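Local coordinates for protein transglutaminase-like enzymes, putative cysteine protease (Cytophaga hutchinsonii, PDB 3ISR) that is probably a cysteine protease of the transglutaminase-like superfamily that hydrolyses peptide bonds, its substrate unknown, at residues F30-H35 with T78-S83. Residues are numbered along the deposited sequence; the frame is centred on the assembly and turned at random.
Sequences FIFNVH and TTFSMS
Met82, a selenomethionine, lays its terminal methyl over one face of the Phe32 ring: Met82 CE stands 3.8 Å from the Phe32 ring centroid and 17° off the normal, a CH-pi contact displaced toward the CG side of the ring. The selenium approaches the same ring more obliquely, with Met82 SE 3.6 Å from Phe32 CD2, completing a Met-aromatic contact. The Met82 chain leaves the backbone extended, CG anti to N, and bends only at its last torsion (chi3 66°), which turns the methyl across the ring. Met82 CE also meets the tip of Val34, 4.0 Å from Val34 CG2.

Phe80 points its outer edge at two aromatic partners. With Phe30 it forms a T-shaped pair, the planes at 78° and Phe80 CZ above the centre of the Phe30 face; the closest atoms are Phe80 CE2 and Phe30 CE2, 3.5 Å apart. Phe80 CZ lies 3.9 Å from Phe32 CZ, edge to edge. No hydrogen bond crosses this buried, apolar interface.

Strands 28-32 and 78-96 belong to different antiparallel sheets that face each other as in a β-sandwich; the axes of residues 30-32 and 78-83 approach to 11.7 Å and run nearly parallel. Tyr22 and Val24 of strand 12-24 adjoin Phe80, while Ile20 of that strand and Leu49 of strand 43-52 pack against Met82; on the other sheet, Leu72 and Val70 of strand 69-74 adjoin Phe30 and Phe32, respectively.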
# COMPACT_ATOMS: atom_id res chain seq x y z
N PHE B 30 -18.80 22.69 6.76
CA PHE B 30 -19.35 21.54 6.05
C PHE B 30 -19.61 21.92 4.61
O PHE B 30 -20.07 23.03 4.33
CB PHE B 30 -20.69 21.12 6.67
CG PHE B 30 -20.58 20.62 8.07
CD1 PHE B 30 -20.61 19.26 8.33
CD2 PHE B 30 -20.46 21.51 9.13
CE1 PHE B 30 -20.52 18.79 9.64
CE2 PHE B 30 -20.36 21.05 10.43
CZ PHE B 30 -20.38 19.68 10.68
N ILE B 31 -19.32 21.00 3.71
CA ILE B 31 -19.79 21.12 2.35
C ILE B 31 -20.58 19.86 2.10
O ILE B 31 -20.02 18.75 2.13
CB ILE B 31 -18.66 21.20 1.31
CG1 ILE B 31 -17.71 22.35 1.65
CG2 ILE B 31 -19.26 21.38 -0.11
CD1 ILE B 31 -16.50 22.43 0.69
N PHE B 32 -21.87 20.04 1.86
CA PHE B 32 -22.77 18.92 1.68
C PHE B 32 -23.14 18.73 0.22
O PHE B 32 -23.14 19.68 -0.56
CB PHE B 32 -24.06 19.15 2.48
CG PHE B 32 -23.87 19.09 3.96
CD1 PHE B 32 -23.52 17.91 4.59
CD2 PHE B 32 -24.10 20.23 4.74
CE1 PHE B 32 -23.38 17.85 5.97
CE2 PHE B 32 -23.96 20.18 6.12
CZ PHE B 32 -23.59 18.99 6.73
N ASN B 33 -23.49 17.50 -0.13
CA ASN B 33 -24.03 17.23 -1.46
C ASN B 33 -25.25 16.35 -1.36
O ASN B 33 -25.13 15.11 -1.44
CB ASN B 33 -22.97 16.57 -2.34
CG ASN B 33 -23.40 16.48 -3.77
OD1 ASN B 33 -24.19 17.30 -4.28
ND2 ASN B 33 -22.89 15.47 -4.45
N VAL B 34 -26.42 16.98 -1.15
CA VAL B 34 -27.68 16.26 -0.93
C VAL B 34 -28.80 16.63 -1.92
O VAL B 34 -29.74 15.84 -2.08
CB VAL B 34 -28.20 16.38 0.55
CG1 VAL B 34 -27.13 15.90 1.54
CG2 VAL B 34 -28.64 17.80 0.88
N HIS B 35 -28.72 17.80 -2.54
CA HIS B 35 -29.69 18.26 -3.54
C HIS B 35 -29.74 17.39 -4.79
O HIS B 35 -28.69 16.96 -5.30
CB HIS B 35 -29.34 19.66 -3.98
CG HIS B 35 -29.70 20.72 -2.98
ND1 HIS B 35 -28.97 20.91 -1.83
CD2 HIS B 35 -30.71 21.61 -2.96
CE1 HIS B 35 -29.52 21.89 -1.14
NE2 HIS B 35 -30.58 22.33 -1.80
N THR B 78 -21.74 22.35 19.64
CA THR B 78 -23.15 22.53 19.29
C THR B 78 -23.62 21.34 18.46
O THR B 78 -22.82 20.51 18.03
CB THR B 78 -23.39 23.81 18.46
OG1 THR B 78 -22.57 23.78 17.28
CG2 THR B 78 -23.11 25.09 19.29
N THR B 79 -24.92 21.26 18.24
CA THR B 79 -25.45 20.27 17.31
C THR B 79 -26.34 20.99 16.31
O THR B 79 -26.85 22.07 16.61
CB THR B 79 -26.25 19.17 18.04
OG1 THR B 79 -27.43 19.75 18.62
CG2 THR B 79 -25.40 18.54 19.15
N PHE B 80 -26.49 20.42 15.12
CA PHE B 80 -27.47 20.93 14.16
C PHE B 80 -28.02 19.79 13.32
O PHE B 80 -27.39 18.74 13.22
CB PHE B 80 -26.88 22.03 13.27
CG PHE B 80 -25.91 21.51 12.22
CD1 PHE B 80 -26.34 21.23 10.93
CD2 PHE B 80 -24.57 21.30 12.54
CE1 PHE B 80 -25.46 20.76 9.95
CE2 PHE B 80 -23.68 20.81 11.58
CZ PHE B 80 -24.13 20.54 10.28
N SER B 81 -29.19 19.99 12.73
CA SER B 81 -29.80 19.04 11.80
C SER B 81 -30.10 19.74 10.49
O SER B 81 -30.40 20.94 10.46
CB SER B 81 -31.10 18.47 12.35
OG SER B 81 -30.86 17.78 13.56
N MSE B 82 -30.01 18.99 9.40
CA MSE B 82 -30.33 19.51 8.08
C MSE B 82 -31.29 18.54 7.43
O MSE B 82 -31.04 17.34 7.42
CB MSE B 82 -29.07 19.62 7.23
CG MSE B 82 -29.34 20.23 5.88
SE MSE B 82 -27.71 20.37 4.83
CE MSE B 82 -27.37 18.44 4.60
N SER B 83 -32.38 19.06 6.89
CA SER B 83 -33.41 18.24 6.26
C SER B 83 -33.63 18.70 4.83
O SER B 83 -33.81 19.89 4.60
CB SER B 83 -34.71 18.36 7.06
OG SER B 83 -35.77 17.71 6.39